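Local coordinates for protein HhaI Restriction Endonuclease (Haemophilus parahaemolyticus, PDB 6UKF) that probably cleaves double-stranded DNA at a short specific sequence as a restriction endonuclease, and is captured here bound to its cognate DNA, at residues F113-W116 with I117-Y120; S76-P80 with Y81-I85; E46-M49 with P50-C54. One frame throughout, in Å; residues are numbered along the deposited sequence.

Interaction 1: F113-W116 with I117-Y120; sequences FVNW and IKEY. With nucleotides of chain B.
Residues 113-116 and 117-120 form two successive turns of one helix, tied by i to i+4 bonds such as Tyr120 N to Trp116 O (2.8 Å). The main side-chain contact is between Trp116 and Tyr120. The ring planes differ by only 14°, but the Tyr120 ring is displaced so far along the indole that little of one covers the other. Tyr120 CB sits over the face of the six-membered ring of Trp116, 3.8 Å from its centroid. In return Trp116 CH2 lies over one face of the Tyr120 ring, 3.6 Å from Tyr120 CG. Both rings leave the helix with CG opposite the backbone N (chi1 -175° and 175°), which sends them the same way. Ile117 CG1 meets the edge of the indole at Trp116 CE3 (3.9 Å). The Tyr120 hydroxyl donates to OP1 of DG8 in chain B (OH to OP1 2.6 Å), with the phosphate oxygen close to the ring plane. Lys118 runs extended alongside Val114, CE to CG1 3.6 Å. Its NZ forms a salt bridge with Glu145 and shares a water with Asn115 OD1. Phe232 also stacks on Trp116. This is i to i+4 aromatic packing on an alpha helix, here laid against a sheet and ending in a phosphate contact.

Interaction 2: S76-P80 with Y81-I85; sequences SEINP and YTQKI
A capping box formed by Asn79 and Thr82 starts helix 80-91. The two side chains cross at about a right angle, each reaching the other's backbone. Asn79 OD1 accepts from Thr82 N at 2.9 Å, with the donor 45° out of the amide carbonyl plane. The same oxygen takes a weak bond from Tyr81 N (2.8 Å from OD1). In return Asn79 N donates to Thr82 OG1 at 3.2 Å, and this bond is fairly straight (166°). Asn79 places CG between its own backbone N and carbonyl carbon (chi1 65°), which brings OD1 over the helix start. The first backbone turn follows, with Gln83 N bonded to Asn79 O (3.0 Å) and Lys84 N to Pro80 O. A water joins Thr82 OG1 (2.7 Å from the water) to Glu77 O. A second water links Pro80 O with Lys84 NZ. Ile78 lies beside the Gln83 side chain, but Gln83 has two conformers and the closeness is doubtful. Thr82 and Asn79 also touch Trp116, and Tyr81 packs on Asn115 and Glu119 of helix 110-123. The exchange gives the amide hydrogens of Tyr81 and Thr82 an acceptor that the helix itself does not supply. Two donors on OD1 would probably polarise the Asn79 amide, and the reciprocal bond helps to fix both side chains.

Interaction 3: E46-M49 with P50-C54; sequences EAKM and PHSQC. With EDO (1,2-ethanediol), chain E; EDO (1,2-ethanediol), chain O; nucleotides of chain B.
Lys48 reaches across the turn to Gln53, where NZ donates to the backbone O at 2.8 Å. The same NZ binds the DNA backbone twice, at OP2 of DA10 (2.8 Å from NZ) and at OP2 of DC9 (2.9 Å from NZ), both in chain B. Three acceptors thus hold the amine. Glu46 OE1 lies 3.9 Å from NZ, a long and doubtful salt bridge, since Glu46 has two conformers. The lysine chain bends at chi2 (-72°). Met49 N donates almost straight (167°) to OP1 of DA10 at 3.1 Å. The DA10 phosphate is therefore gripped from the lysine and from the backbone. Ser52 OG lies 2.7 Å from Met49 O and also near O5' of DA10; which of them takes its proton is not settled, and Ser52 has two conformers, so this contact is doubtful. His51 N is satisfied by an ethanediol, probably from the crystallisation liquor. Gln53 OE1 accepts from Arg155, while its NE2 donates to O6 of a guanine base of the bound DNA. Glu46-Ala47-Lys48 fits the E-x-K part of the PD-(D/E)XK nuclease motif, consistent with a place in the active site. Strand 43-47 pairs here with strand 126-132, and Lys48 O accepts from Thr131. Strand 51-62 pairs with strand 228-236 in another sheet. Helix 3-18 packs on Ala47 and Met49.

In the fold
Interaction 1 joins the other two. Trp116 brings its NE1 to 3.2 Å from Thr82 OG1, so the capped helix start of interaction 2 rests against the indole. Trp116 CZ3 also lies 3.7 Å from Cys54 O, which connects the helix to interaction 3. The centres of interactions 1 and 3 are about 14 Å apart. Those of interactions 2 and 3 are about 21 Å apart, and these two do not touch. Interactions 1 and 3 grip three successive phosphates of one DNA strand, those of DG8, DC9 and DA10. A calcium ion bound by Ser151 and Thr153 lies about 7 Å from the Gln53 side chain and about 8 Å from that of Phe113.

Interaction 1: F113-W116 with I117-Y120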
loop_
_atom_site.group_PDB
_atom_site.type_symbol
_atom_site.label_atom_id
_atom_site.label_comp_id
_atom_site.label_asym_id
_atom_site.label_seq_id
_atom_site.Cartn_x
_atom_site.Cartn_y
_atom_site.Cartn_z
ATOM N N PHE A 113 -8.334 -12.742 8.807
ATOM C CA PHE A 113 -7.544 -11.694 8.178
ATOM C C PHE A 113 -6.091 -12.114 8.044
ATOM O O PHE A 113 -5.460 -11.866 7.013
ATOM C CB PHE A 113 -7.660 -10.417 9.004
ATOM C CG PHE A 113 -9.078 -10.019 9.308
ATOM C CD1 PHE A 113 -10.081 -10.161 8.361
ATOM C CD2 PHE A 113 -9.409 -9.514 10.549
ATOM C CE1 PHE A 113 -11.381 -9.792 8.648
ATOM C CE2 PHE A 113 -10.706 -9.146 10.840
ATOM C CZ PHE A 113 -11.692 -9.285 9.889
ATOM N N VAL A 114 -5.543 -12.754 9.079
ATOM C CA VAL A 114 -4.187 -13.282 8.982
ATOM C C VAL A 114 -4.091 -14.272 7.832
ATOM O O VAL A 114 -3.117 -14.273 7.071
ATOM C CB VAL A 114 -3.762 -13.920 10.317
ATOM C CG1 VAL A 114 -2.456 -14.691 10.143
ATOM C CG2 VAL A 114 -3.625 -12.854 11.387
ATOM N N ASN A 115 -5.096 -15.138 7.690
ATOM C CA ASN A 115 -5.058 -16.129 6.622
ATOM C C ASN A 115 -5.188 -15.476 5.252
ATOM O O ASN A 115 -4.548 -15.920 4.293
ATOM C CB ASN A 115 -6.126 -17.197 6.845
ATOM C CG ASN A 115 -5.738 -18.178 7.930
ATOM O OD1 ASN A 115 -4.554 -18.432 8.151
ATOM N ND2 ASN A 115 -6.731 -18.740 8.607
ATOM N N TRP A 116 -5.994 -14.420 5.131
ATOM C CA TRP A 116 -6.017 -13.683 3.872
ATOM C C TRP A 116 -4.630 -13.140 3.555
ATOM O O TRP A 116 -4.134 -13.274 2.429
ATOM C CB TRP A 116 -7.032 -12.535 3.915
ATOM C CG TRP A 116 -7.145 -11.860 2.582
ATOM C CD1 TRP A 116 -8.047 -12.138 1.597
ATOM C CD2 TRP A 116 -6.298 -10.821 2.068
ATOM N NE1 TRP A 116 -7.820 -11.334 0.506
ATOM C CE2 TRP A 116 -6.752 -10.517 0.770
ATOM C CE3 TRP A 116 -5.203 -10.117 2.582
ATOM C CZ2 TRP A 116 -6.152 -9.535 -0.018
ATOM C CZ3 TRP A 116 -4.610 -9.144 1.796
ATOM C CH2 TRP A 116 -5.085 -8.863 0.512
ATOM N N ILE A 117 -3.989 -12.521 4.548
ATOM C CA ILE A 117 -2.657 -11.952 4.359
ATOM C C ILE A 117 -1.673 -13.031 3.925
ATOM O O ILE A 117 -0.882 -12.840 2.993
ATOM C CB ILE A 117 -2.214 -11.234 5.651
ATOM C CG1 ILE A 117 -2.996 -9.924 5.812
ATOM C CG2 ILE A 117 -0.710 -10.982 5.668
ATOM C CD1 ILE A 117 -2.810 -9.249 7.156
ATOM N N LYS A 118 -1.710 -14.186 4.587
ATOM C CA LYS A 118 -0.797 -15.265 4.224
ATOM C C LYS A 118 -1.026 -15.713 2.786
ATOM O O LYS A 118 -0.076 -15.866 2.012
ATOM C CB LYS A 118 -0.957 -16.436 5.192
ATOM C CG LYS A 118 -0.402 -16.149 6.571
ATOM C CD LYS A 118 -0.641 -17.295 7.530
ATOM C CE LYS A 118 0.012 -17.026 8.875
ATOM N NZ LYS A 118 -0.275 -18.108 9.857
ATOM N N GLU A 119 -2.289 -15.947 2.419
ATOM C CA GLU A 119 -2.602 -16.350 1.052
ATOM C C GLU A 119 -2.111 -15.310 0.058
ATOM O O GLU A 119 -1.439 -15.635 -0.929
ATOM C CB GLU A 119 -4.114 -16.521 0.900
ATOM C CG GLU A 119 -4.706 -17.709 1.639
ATOM C CD GLU A 119 -4.648 -18.994 0.835
ATOM O OE1 GLU A 119 -4.575 -18.921 -0.411
ATOM O OE2 GLU A 119 -4.680 -20.081 1.449
ATOM N N TYR A 120 -2.444 -14.044 0.308
ATOM C CA TYR A 120 -2.120 -12.988 -0.639
ATOM C C TYR A 120 -0.616 -12.848 -0.815
ATOM O O TYR A 120 -0.110 -12.820 -1.942
ATOM C CB TYR A 120 -2.730 -11.670 -0.169
ATOM C CG TYR A 120 -2.331 -10.504 -1.031
ATOM C CD1 TYR A 120 -2.783 -10.403 -2.337
ATOM C CD2 TYR A 120 -1.490 -9.511 -0.548
ATOM C CE1 TYR A 120 -2.418 -9.347 -3.137
ATOM C CE2 TYR A 120 -1.119 -8.446 -1.342
ATOM C CZ TYR A 120 -1.588 -8.371 -2.636
ATOM O OH TYR A 120 -1.227 -7.317 -3.441
ATOM P P DG B 8 -0.903 -4.071 -2.321
ATOM O OP1 DG B 8 -0.055 -5.280 -2.252
ATOM O OP2 DG B 8 -1.974 -3.863 -1.320
ATOM O "O5'" DG B 8 0.077 -2.816 -2.306
ATOM C "C5'" DG B 8 1.222 -2.829 -3.146
ATOM C "C4'" DG B 8 1.965 -1.520 -3.062
ATOM O "O4'" DG B 8 1.177 -0.468 -3.656
ATOM C "C3'" DG B 8 2.251 -1.042 -1.653
ATOM O "O3'" DG B 8 3.428 -1.609 -1.183
ATOM C "C2'" DG B 8 2.351 0.466 -1.808
ATOM C "C1'" DG B 8 1.362 0.741 -2.923
ATOM N N9 DG B 8 0.037 1.191 -2.494
ATOM C C8 DG B 8 -1.072 0.411 -2.264
ATOM N N7 DG B 8 -2.135 1.102 -1.955
ATOM C C5 DG B 8 -1.707 2.423 -2.003
ATOM C C6 DG B 8 -2.415 3.627 -1.770
ATOM O O6 DG B 8 -3.606 3.773 -1.473
ATOM N N1 DG B 8 -1.599 4.742 -1.929
ATOM C C2 DG B 8 -0.269 4.699 -2.262
ATOM N N2 DG B 8 0.356 5.879 -2.370
ATOM N N3 DG B 8 0.402 3.582 -2.482
ATOM C C4 DG B 8 -0.376 2.488 -2.341
HETATM O O HOH W 1 -3.105 -18.169 10.355
#

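Interaction 2: S76-P80 with Y81-I85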
loop_
_atom_site.group_PDB
_atom_site.type_symbol
_atom_site.label_atom_id
_atom_site.label_comp_id
_atom_site.label_asym_id
_atom_site.label_seq_id
_atom_site.Cartn_x
_atom_site.Cartn_y
_atom_site.Cartn_z
ATOM N N SER A 76 -5.935 -9.487 -7.327
ATOM C CA SER A 76 -5.739 -10.786 -6.700
ATOM C C SER A 76 -7.062 -11.532 -6.741
ATOM O O SER A 76 -8.133 -10.919 -6.771
ATOM C CB SER A 76 -5.252 -10.670 -5.249
ATOM O OG SER A 76 -6.263 -10.147 -4.406
ATOM N N GLU A 77 -6.985 -12.856 -6.738
ATOM C CA GLU A 77 -8.179 -13.665 -6.905
ATOM C C GLU A 77 -8.849 -13.929 -5.563
ATOM O O GLU A 77 -8.233 -13.853 -4.498
ATOM C CB GLU A 77 -7.852 -14.991 -7.593
ATOM C CG GLU A 77 -6.976 -15.933 -6.774
ATOM C CD GLU A 77 -6.611 -17.222 -7.506
ATOM O OE1 GLU A 77 -6.269 -18.148 -6.852
ATOM O OE2 GLU A 77 -6.694 -17.284 -8.835
ATOM N N ILE A 78 -10.141 -14.242 -5.637
ATOM C CA ILE A 78 -10.891 -14.613 -4.447
ATOM C C ILE A 78 -10.299 -15.884 -3.857
ATOM O O ILE A 78 -10.152 -16.900 -4.549
ATOM C CB ILE A 78 -12.368 -14.801 -4.816
ATOM C CG1 ILE A 78 -12.964 -13.486 -5.328
ATOM C CG2 ILE A 78 -13.148 -15.309 -3.629
ATOM C CD1 ILE A 78 -14.321 -13.645 -5.977
ATOM N N ASN A 79 -9.946 -15.831 -2.582
ATOM C CA ASN A 79 -9.585 -17.001 -1.799
ATOM C C ASN A 79 -10.636 -17.226 -0.716
ATOM O O ASN A 79 -11.548 -16.412 -0.539
ATOM C CB ASN A 79 -8.179 -16.843 -1.198
ATOM C CG ASN A 79 -8.082 -15.723 -0.181
ATOM O OD1 ASN A 79 -8.792 -15.717 0.821
ATOM N ND2 ASN A 79 -7.164 -14.791 -0.413
ATOM N N PRO A 80 -10.565 -18.348 0.006
ATOM C CA PRO A 80 -11.639 -18.652 0.968
ATOM C C PRO A 80 -11.829 -17.581 2.023
ATOM O O PRO A 80 -12.945 -17.410 2.530
ATOM C CB PRO A 80 -11.197 -19.990 1.576
ATOM C CG PRO A 80 -10.344 -20.607 0.525
ATOM C CD PRO A 80 -9.616 -19.467 -0.122
ATOM N N TYR A 81 -10.771 -16.850 2.367
ATOM C CA TYR A 81 -10.876 -15.810 3.385
ATOM C C TYR A 81 -11.495 -14.548 2.805
ATOM O O TYR A 81 -12.293 -13.884 3.475
ATOM C CB TYR A 81 -9.499 -15.597 4.009
ATOM C CG TYR A 81 -8.878 -16.942 4.303
ATOM C CD1 TYR A 81 -9.346 -17.727 5.349
ATOM C CD2 TYR A 81 -7.884 -17.465 3.488
ATOM C CE1 TYR A 81 -8.811 -18.979 5.599
ATOM C CE2 TYR A 81 -7.343 -18.716 3.731
ATOM C CZ TYR A 81 -7.811 -19.469 4.785
ATOM O OH TYR A 81 -7.274 -20.712 5.031
ATOM N N THR A 82 -11.176 -14.227 1.551
ATOM C CA THR A 82 -11.956 -13.230 0.829
ATOM C C THR A 82 -13.438 -13.569 0.900
ATOM O O THR A 82 -14.277 -12.706 1.180
ATOM C CB THR A 82 -11.528 -13.196 -0.641
ATOM O OG1 THR A 82 -10.100 -13.246 -0.752
ATOM C CG2 THR A 82 -12.066 -11.937 -1.318
ATOM N N GLN A 83 -13.773 -14.837 0.644
ATOM C CA GLN A 83 -15.173 -15.244 0.600
ATOM C C GLN A 83 -15.840 -15.094 1.960
ATOM O O GLN A 83 -16.997 -14.668 2.047
ATOM C CB GLN A 83 -15.278 -16.678 0.075
ATOM C CG GLN A 83 -15.262 -16.747 -1.443
ATOM C CD GLN A 83 -14.824 -18.090 -1.988
ATOM O OE1 GLN A 83 -14.485 -19.005 -1.239
ATOM N NE2 GLN A 83 -14.824 -18.211 -3.309
ATOM N N LYS A 84 -15.128 -15.435 3.038
ATOM C CA LYS A 84 -15.697 -15.260 4.371
ATOM C C LYS A 84 -15.998 -13.792 4.647
ATOM O O LYS A 84 -17.045 -13.460 5.215
ATOM C CB LYS A 84 -14.745 -15.806 5.434
ATOM C CG LYS A 84 -14.526 -17.311 5.390
ATOM C CD LYS A 84 -13.508 -17.739 6.434
ATOM C CE LYS A 84 -12.984 -19.141 6.171
ATOM N NZ LYS A 84 -14.073 -20.145 6.028
ATOM N N ILE A 85 -15.090 -12.900 4.249
ATOM C CA ILE A 85 -15.302 -11.471 4.459
ATOM C C ILE A 85 -16.497 -10.990 3.648
ATOM O O ILE A 85 -17.376 -10.286 4.159
ATOM C CB ILE A 85 -14.022 -10.688 4.110
ATOM C CG1 ILE A 85 -12.895 -11.057 5.078
ATOM C CG2 ILE A 85 -14.296 -9.189 4.128
ATOM C CD1 ILE A 85 -11.531 -10.582 4.631
HETATM O O HOH W 2 -8.802 -11.490 -2.322
HETATM O O HOH W 3 -15.010 -19.767 2.991
#

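Interaction 3: E46-M49 with P50-C54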
loop_
_atom_site.group_PDB
_atom_site.type_symbol
_atom_site.label_atom_id
_atom_site.label_comp_id
_atom_site.label_asym_id
_atom_site.label_seq_id
_atom_site.Cartn_x
_atom_site.Cartn_y
_atom_site.Cartn_z
ATOM N N GLU A 46 8.857 -8.319 2.326
ATOM C CA GLU A 46 8.019 -7.149 2.549
ATOM C C GLU A 46 8.515 -6.417 3.787
ATOM O O GLU A 46 8.557 -6.992 4.879
ATOM C CB GLU A 46 6.555 -7.548 2.728
ATOM C CG GLU A 46 5.686 -7.236 1.522
ATOM C CD GLU A 46 5.713 -5.763 1.157
ATOM O OE1 GLU A 46 5.593 -4.923 2.072
ATOM O OE2 GLU A 46 5.877 -5.443 -0.040
ATOM N N ALA A 47 8.887 -5.151 3.618
ATOM C CA ALA A 47 9.231 -4.301 4.746
ATOM C C ALA A 47 7.955 -3.627 5.236
ATOM O O ALA A 47 7.167 -3.112 4.435
ATOM C CB ALA A 47 10.272 -3.258 4.343
ATOM N N LYS A 48 7.738 -3.656 6.547
ATOM C CA LYS A 48 6.571 -3.026 7.146
ATOM C C LYS A 48 7.006 -2.245 8.372
ATOM O O LYS A 48 7.728 -2.773 9.223
ATOM C CB LYS A 48 5.529 -4.069 7.567
ATOM C CG LYS A 48 4.777 -4.694 6.410
ATOM C CD LYS A 48 3.804 -3.705 5.793
ATOM C CE LYS A 48 3.401 -4.118 4.398
ATOM N NZ LYS A 48 2.616 -3.052 3.710
ATOM N N MET A 49 6.556 -0.999 8.466
ATOM C CA MET A 49 6.735 -0.250 9.692
ATOM C C MET A 49 5.820 -0.820 10.771
ATOM O O MET A 49 4.890 -1.577 10.477
ATOM C CB MET A 49 6.432 1.226 9.459
ATOM C CG MET A 49 7.351 1.868 8.437
ATOM S SD MET A 49 7.331 3.669 8.473
ATOM C CE MET A 49 8.290 3.980 9.954
ATOM N N PRO A 50 6.076 -0.485 12.035
ATOM C CA PRO A 50 5.243 -1.038 13.115
ATOM C C PRO A 50 3.754 -0.799 12.944
ATOM O O PRO A 50 2.959 -1.647 13.361
ATOM C CB PRO A 50 5.806 -0.356 14.368
ATOM C CG PRO A 50 7.239 -0.114 14.031
ATOM C CD PRO A 50 7.266 0.212 12.558
ATOM N N HIS A 51 3.346 0.324 12.356
ATOM C CA HIS A 51 1.942 0.611 12.075
ATOM C C HIS A 51 1.809 0.800 10.572
ATOM O O HIS A 51 2.229 1.828 10.031
ATOM C CB HIS A 51 1.478 1.851 12.829
ATOM C CG HIS A 51 1.666 1.749 14.309
ATOM N ND1 HIS A 51 0.782 1.078 15.126
ATOM C CD2 HIS A 51 2.648 2.212 15.116
ATOM C CE1 HIS A 51 1.205 1.144 16.375
ATOM N NE2 HIS A 51 2.335 1.826 16.397
ATOM N N SER A 52 1.231 -0.193 9.903
ATOM C CA SER A 52 1.171 -0.239 8.454
ATOM C C SER A 52 -0.185 -0.773 8.020
ATOM O O SER A 52 -0.979 -1.255 8.831
ATOM C CB SER A 52 2.252 -1.171 7.888
ATOM O OG SER A 52 3.550 -0.748 8.255
ATOM N N GLN A 53 -0.433 -0.699 6.721
ATOM C CA GLN A 53 -1.521 -1.420 6.084
ATOM C C GLN A 53 -0.915 -2.598 5.330
ATOM O O GLN A 53 0.307 -2.722 5.224
ATOM C CB GLN A 53 -2.353 -0.478 5.216
ATOM C CG GLN A 53 -3.022 0.593 6.083
ATOM C CD GLN A 53 -3.786 1.630 5.294
ATOM O OE1 GLN A 53 -5.016 1.606 5.253
ATOM N NE2 GLN A 53 -3.063 2.560 4.677
ATOM N N CYS A 54 -1.762 -3.552 4.963
ATOM C CA CYS A 54 -1.243 -4.853 4.561
ATOM C C CYS A 54 -2.133 -5.574 3.547
ATOM O O CYS A 54 -2.457 -6.751 3.710
ATOM C CB CYS A 54 -0.972 -5.702 5.802
ATOM S SG CYS A 54 0.382 -6.861 5.616
HETATM C C1 EDO E . 4.230 5.205 11.953
HETATM O O1 EDO E . 2.979 5.133 12.645
HETATM C C2 EDO E . 4.530 3.870 11.279
HETATM O O2 EDO E . 4.853 2.885 12.270
HETATM C C1 EDO O . 3.461 -6.378 -1.605
HETATM O O1 EDO O . 4.051 -5.240 -2.239
HETATM C C2 EDO O . 3.043 -7.411 -2.641
HETATM O O2 EDO O . 2.127 -6.812 -3.562
ATOM P P DA B 10 4.297 0.571 5.133
ATOM O OP1 DA B 10 5.559 0.362 5.873
ATOM O OP2 DA B 10 3.551 -0.587 4.595
ATOM O "O5'" DA B 10 3.239 1.364 6.036
ATOM C "C5'" DA B 10 3.676 2.335 6.969
ATOM C "C4'" DA B 10 3.411 3.724 6.443
ATOM O "O4'" DA B 10 1.991 3.891 6.171
ATOM C "C3'" DA B 10 3.781 4.855 7.396
ATOM O "O3'" DA B 10 4.316 5.925 6.636
ATOM C "C2'" DA B 10 2.460 5.185 8.082
ATOM C "C1'" DA B 10 1.455 4.938 6.970
ATOM N N9 DA B 10 0.134 4.516 7.413
ATOM C C8 DA B 10 -0.162 3.540 8.322
ATOM N N7 DA B 10 -1.447 3.358 8.504
ATOM C C5 DA B 10 -2.035 4.267 7.640
ATOM C C6 DA B 10 -3.379 4.572 7.359
ATOM N N6 DA B 10 -4.406 3.959 7.951
ATOM N N1 DA B 10 -3.625 5.536 6.446
ATOM C C2 DA B 10 -2.590 6.146 5.857
ATOM N N3 DA B 10 -1.287 5.943 6.039
ATOM C C4 DA B 10 -1.075 4.982 6.955
ATOM P P DC B 9 3.577 -1.944 0.374
ATOM O OP1 DC B 9 4.944 -2.480 0.528
ATOM O OP2 DC B 9 2.408 -2.720 0.841
ATOM O "O5'" DC B 9 3.501 -0.519 1.080
ATOM C "C5'" DC B 9 4.610 0.342 1.009
ATOM C "C4'" DC B 9 4.265 1.713 1.514
ATOM O "O4'" DC B 9 3.241 2.324 0.680
ATOM C "C3'" DC B 9 3.662 1.769 2.910
ATOM O "O3'" DC B 9 4.623 1.577 3.918
ATOM C "C2'" DC B 9 3.060 3.178 2.893
ATOM C "C1'" DC B 9 2.508 3.258 1.456
ATOM N N1 DC B 9 1.059 2.940 1.397
ATOM C C2 DC B 9 0.142 3.972 1.557
ATOM O O2 DC B 9 0.564 5.126 1.708
ATOM N N3 DC B 9 -1.181 3.689 1.531
ATOM C C4 DC B 9 -1.593 2.431 1.369
ATOM N N4 DC B 9 -2.912 2.205 1.350
ATOM C C5 DC B 9 -0.667 1.353 1.219
ATOM C C6 DC B 9 0.639 1.649 1.247
#